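Local coordinates for RabGAP/TBC protein (Chlamydomonas reinhardtii, PDB 4P17) that is of unknown function but probably stimulates GTP hydrolysis by Rab GTPases in the flagellum, as RabGAPs with a TBC domain do, at residues W75-T80 / V163-N168; T230-C235 / L266-I271. All coordinates share one frame; numbering follows the deposited sequence.

Contact 1 of 2, residues W75-T80 / V163-N168; sequences WVWMET and VALNRN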
# COMPACT_ATOMS: atom_id res chain seq x y z
N TRP A 75 9.68 -11.18 5.58
CA TRP A 75 10.08 -11.41 6.98
C TRP A 75 9.44 -10.38 7.93
O TRP A 75 8.80 -10.73 8.94
CB TRP A 75 11.62 -11.37 7.10
CG TRP A 75 12.13 -11.66 8.47
CD1 TRP A 75 11.88 -12.76 9.22
CD2 TRP A 75 13.01 -10.83 9.25
NE1 TRP A 75 12.54 -12.68 10.43
CE2 TRP A 75 13.24 -11.49 10.47
CE3 TRP A 75 13.61 -9.60 9.04
CZ2 TRP A 75 14.05 -10.96 11.47
CZ3 TRP A 75 14.40 -9.07 10.03
CH2 TRP A 75 14.63 -9.75 11.22
N VAL A 76 9.65 -9.11 7.63
CA VAL A 76 9.18 -8.05 8.52
C VAL A 76 7.67 -7.85 8.47
O VAL A 76 7.04 -7.70 9.49
CB VAL A 76 9.86 -6.72 8.17
CG1 VAL A 76 9.38 -5.60 9.07
CG2 VAL A 76 11.38 -6.86 8.25
N TRP A 77 7.09 -7.77 7.27
CA TRP A 77 5.66 -7.53 7.18
C TRP A 77 4.85 -8.60 7.86
O TRP A 77 3.86 -8.31 8.51
CB TRP A 77 5.20 -7.47 5.75
CG TRP A 77 5.59 -6.25 5.03
CD1 TRP A 77 6.31 -5.19 5.51
CD2 TRP A 77 5.28 -5.95 3.67
NE1 TRP A 77 6.48 -4.25 4.51
CE2 TRP A 77 5.86 -4.70 3.37
CE3 TRP A 77 4.60 -6.63 2.65
CZ2 TRP A 77 5.74 -4.10 2.12
CZ3 TRP A 77 4.49 -6.04 1.41
CH2 TRP A 77 5.05 -4.78 1.15
N MET A 78 5.23 -9.85 7.63
CA MET A 78 4.43 -10.97 8.13
C MET A 78 4.46 -11.00 9.66
O MET A 78 3.48 -11.37 10.30
CB MET A 78 4.92 -12.28 7.57
CG MET A 78 4.69 -12.47 6.06
SD MET A 78 2.98 -12.45 5.50
CE MET A 78 2.36 -13.98 6.22
N GLU A 79 5.56 -10.56 10.25
CA GLU A 79 5.64 -10.46 11.71
C GLU A 79 4.97 -9.19 12.28
O GLU A 79 4.08 -9.27 13.13
CB GLU A 79 7.11 -10.50 12.15
CG GLU A 79 7.33 -10.39 13.66
CD GLU A 79 6.76 -11.57 14.42
OE1 GLU A 79 6.43 -12.59 13.78
OE2 GLU A 79 6.62 -11.46 15.66
N THR A 80 5.37 -8.00 11.82
CA THR A 80 4.77 -6.79 12.39
C THR A 80 3.25 -6.68 12.14
O THR A 80 2.55 -6.09 12.94
CB THR A 80 5.44 -5.51 11.85
OG1 THR A 80 5.29 -5.43 10.43
CG2 THR A 80 6.90 -5.49 12.15
N VAL A 163 3.65 -9.68 -5.48
CA VAL A 163 4.95 -9.33 -6.04
C VAL A 163 5.97 -9.03 -4.94
O VAL A 163 7.13 -9.43 -5.04
CB VAL A 163 4.82 -8.14 -7.01
CG1 VAL A 163 6.15 -7.70 -7.47
CG2 VAL A 163 3.98 -8.52 -8.24
N ALA A 164 5.55 -8.32 -3.89
CA ALA A 164 6.45 -7.96 -2.79
C ALA A 164 6.84 -9.16 -1.96
O ALA A 164 7.88 -9.13 -1.29
CB ALA A 164 5.80 -6.91 -1.88
N LEU A 165 5.98 -10.17 -1.95
CA LEU A 165 6.16 -11.38 -1.14
C LEU A 165 6.70 -12.56 -1.97
O LEU A 165 6.51 -13.71 -1.60
CB LEU A 165 4.83 -11.79 -0.49
CG LEU A 165 4.24 -10.78 0.51
CD1 LEU A 165 2.86 -11.22 0.93
CD2 LEU A 165 5.15 -10.64 1.72
N ASN A 166 7.34 -12.26 -3.09
CA ASN A 166 7.97 -13.28 -3.95
C ASN A 166 7.02 -14.39 -4.40
O ASN A 166 7.38 -15.59 -4.49
CB ASN A 166 9.18 -13.85 -3.23
CG ASN A 166 10.02 -12.77 -2.57
OD1 ASN A 166 10.17 -11.67 -3.10
ND2 ASN A 166 10.56 -13.08 -1.40
N ARG A 167 5.80 -13.98 -4.72
CA ARG A 167 4.79 -14.84 -5.30
C ARG A 167 4.25 -15.86 -4.30
O ARG A 167 3.64 -16.86 -4.70
CB ARG A 167 5.31 -15.56 -6.54
CG ARG A 167 5.82 -14.57 -7.57
CD ARG A 167 6.33 -15.25 -8.84
NE ARG A 167 6.87 -14.24 -9.73
CZ ARG A 167 7.42 -14.48 -10.91
NH1 ARG A 167 7.54 -15.73 -11.35
NH2 ARG A 167 7.85 -13.47 -11.64
N ASN A 168 4.42 -15.58 -3.02
CA ASN A 168 3.95 -16.48 -1.95
C ASN A 168 2.49 -16.23 -1.63
O ASN A 168 2.16 -15.28 -0.92
CB ASN A 168 4.79 -16.29 -0.70
CG ASN A 168 4.54 -17.37 0.32
OD1 ASN A 168 3.40 -17.79 0.53
ND2 ASN A 168 5.61 -17.84 0.96

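Contact 2 of 2, residues T230-C235 / L266-I271; sequences TDWYLC and LAMLKI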
# COMPACT_ATOMS: atom_id res chain seq x y z
N THR A 230 -9.88 8.81 -2.10
CA THR A 230 -10.69 7.61 -1.92
C THR A 230 -9.92 6.43 -2.44
O THR A 230 -9.70 5.47 -1.70
CB THR A 230 -12.05 7.67 -2.64
OG1 THR A 230 -12.90 8.59 -1.95
CG2 THR A 230 -12.71 6.29 -2.67
N ASP A 231 -9.45 6.49 -3.69
CA ASP A 231 -8.65 5.38 -4.19
C ASP A 231 -7.35 5.27 -3.41
O ASP A 231 -6.80 4.19 -3.27
CB ASP A 231 -8.35 5.53 -5.68
CG ASP A 231 -9.59 5.35 -6.56
OD1 ASP A 231 -10.55 4.65 -6.15
OD2 ASP A 231 -9.61 5.92 -7.67
N TRP A 232 -6.83 6.39 -2.90
CA TRP A 232 -5.57 6.29 -2.19
C TRP A 232 -5.78 5.38 -1.01
O TRP A 232 -4.96 4.50 -0.71
CB TRP A 232 -5.08 7.64 -1.70
CG TRP A 232 -4.52 8.52 -2.76
CD1 TRP A 232 -4.27 8.20 -4.07
CD2 TRP A 232 -4.11 9.87 -2.59
NE1 TRP A 232 -3.72 9.27 -4.72
CE2 TRP A 232 -3.61 10.31 -3.83
CE3 TRP A 232 -4.11 10.75 -1.50
CZ2 TRP A 232 -3.14 11.61 -4.03
CZ3 TRP A 232 -3.64 12.05 -1.71
CH2 TRP A 232 -3.17 12.46 -2.96
N TYR A 233 -6.88 5.61 -0.32
CA TYR A 233 -7.14 4.94 0.92
C TYR A 233 -7.59 3.50 0.70
O TYR A 233 -7.03 2.56 1.29
CB TYR A 233 -8.21 5.68 1.65
CG TYR A 233 -7.78 6.96 2.30
CD1 TYR A 233 -6.45 7.31 2.45
CD2 TYR A 233 -8.75 7.82 2.80
CE1 TYR A 233 -6.11 8.47 3.12
CE2 TYR A 233 -8.42 8.95 3.44
CZ TYR A 233 -7.12 9.30 3.60
OH TYR A 233 -6.86 10.47 4.31
N LEU A 234 -8.60 3.33 -0.14
CA LEU A 234 -9.15 1.98 -0.33
C LEU A 234 -8.11 1.02 -0.92
O LEU A 234 -8.06 -0.16 -0.58
CB LEU A 234 -10.39 2.00 -1.23
CG LEU A 234 -11.64 2.69 -0.71
CD1 LEU A 234 -12.71 2.70 -1.79
CD2 LEU A 234 -12.14 2.00 0.56
N CYS A 235 -7.31 1.52 -1.85
CA CYS A 235 -6.33 0.67 -2.54
C CYS A 235 -4.97 0.75 -1.91
O CYS A 235 -4.03 0.19 -2.41
CB CYS A 235 -6.23 1.06 -4.01
SG CYS A 235 -7.83 0.88 -4.85
N LEU A 266 -1.53 13.47 3.24
CA LEU A 266 -1.24 14.89 3.50
C LEU A 266 0.12 15.23 2.89
O LEU A 266 0.28 16.30 2.29
CB LEU A 266 -1.23 15.22 5.00
CG LEU A 266 -0.93 16.71 5.21
CD1 LEU A 266 -2.14 17.54 4.77
CD2 LEU A 266 -0.53 16.99 6.60
N ALA A 267 1.09 14.33 3.06
CA ALA A 267 2.43 14.58 2.54
C ALA A 267 2.39 14.75 1.02
O ALA A 267 3.07 15.61 0.47
CB ALA A 267 3.38 13.45 2.92
N MET A 268 1.59 13.95 0.33
CA MET A 268 1.42 14.12 -1.11
C MET A 268 0.90 15.48 -1.47
O MET A 268 1.34 16.08 -2.45
CB MET A 268 0.47 13.07 -1.66
CG MET A 268 1.02 11.70 -1.65
SD MET A 268 2.29 11.44 -2.88
CE MET A 268 1.46 11.85 -4.41
N LEU A 269 -0.07 15.97 -0.70
CA LEU A 269 -0.64 17.27 -0.96
C LEU A 269 0.35 18.39 -0.65
O LEU A 269 0.36 19.41 -1.34
CB LEU A 269 -1.93 17.44 -0.18
CG LEU A 269 -3.02 16.42 -0.52
CD1 LEU A 269 -4.30 16.59 0.31
CD2 LEU A 269 -3.36 16.45 -2.01
N LYS A 270 1.16 18.20 0.40
CA LYS A 270 2.18 19.19 0.74
C LYS A 270 3.20 19.31 -0.38
O LYS A 270 3.59 20.40 -0.80
CB LYS A 270 2.85 18.81 2.05
CG LYS A 270 3.83 19.81 2.60
CD LYS A 270 4.05 19.54 4.07
CE LYS A 270 5.52 19.62 4.45
NZ LYS A 270 6.21 20.83 3.94
N ILE A 271 3.64 18.16 -0.86
CA ILE A 271 4.73 18.08 -1.82
C ILE A 271 4.31 18.71 -3.17
O ILE A 271 5.10 19.39 -3.84
CB ILE A 271 5.16 16.59 -1.97
CG1 ILE A 271 5.94 16.16 -0.73
CG2 ILE A 271 5.98 16.36 -3.20
CD1 ILE A 271 6.24 14.64 -0.64

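Contact 1 of 2, residues W75-T80 / V163-N168
Trp77 meets Ala164 and Leu165 in a small, fully buried apolar contact, where helix 73-80 of the all-helical TBC domain lies against the C-terminal end of helix 153-164. It illustrates how one large aromatic side chain can span the distance between two helices. The benzo half of the indole does the touching. Its CZ3 lies 3.6 Å from Ala164 CB and its CH2 3.8 Å from the same methyl carbon, which approaches the ring obliquely. A looser touch comes from Leu165, whose CD2 methyl stands 4.2 Å from Trp77 CE3. Trp77 holds CG beside its backbone N (chi1 -73°), carrying the six-membered ring toward the end of the other helix, while the pyrrole side is turned elsewhere: NE1 gives its proton to OD1 of Asp251, so the buried N-H is satisfied, which helps to hold the rotation of the indole.

The chain leaves helical geometry at Leu165 and at once makes a type I' turn to Asn168, closed by Asn168 N to Leu165 O at 3.1 Å. Asn166 and Arg167 take the turn's positive phi values (55° and 71°), and Asn168 N-caps the next helix through OD1 to the backbone N of Ala171. Leu165 therefore packs at the very joint between two helices. Helix 243-256 also packs here, with Met247 touching both Trp77 and Ala164 and Phe254 meeting the indole edge-to-face; helix 169-183 supplies Leu175 against Trp77 and Ala171 against Leu165 and Met78.

Contact 2 of 2, residues T230-C235 / L266-I271
The bond from Lys270 N to Leu266 O, at 2.8 Å, closes the helical turn that presents Met268 and Leu269 to Trp232. On the facing helix, Leu234 N is bonded to Thr230 O at 2.9 Å, in the last turn of helix 226-234, which carries Trp232. The meeting itself is purely apolar and is centred on CH2 of the indole. This atom, at the far corner of the six-membered ring, lies 3.9 Å from Met268 CB, which comes in obliquely, and 4.1 Å from Leu269 CD2, which sits at the ring edge near its plane. In the compact helical fold of the TBC domain, Trp232 here bridges the two segments, whose nearest CA atoms, those of Trp232 and Met268, are 10.6 Å apart. Leu269 sets CG beside its own N (chi1 -61°); CD1 continues the chain in the extended direction (chi2 179°), while CD2 turns to the ring edge. In Met268, CB comes nearest, and the rest of the chain, bent at chi2 and chi3, lies farther from CH2. Ala265 also packs on Trp232, and the ring of Phe237 meets the indole with the planes at about 40°. Leu302 of helix 299-306 touches Met268; Ile207 touches Leu269.

The two contacts follow one another along the chain: contact 1 joins helices 73-80 and 153-164, and only later does contact 2 join helices 226-234 and 259-271. Their centres are 23 Å apart, on opposite sides of the chain's centre, and their nearest atoms stay about 11 Å apart, so neither touches the other. All four segments nevertheless belong to the Rab-GTPase-TBC domain. Helix 243-256, which in sequence falls between the two segments of contact 2, packs in space against contact 1. Through this one helix a later part of the domain folds back onto the earlier part, and distant parts of the sequence build one helical body.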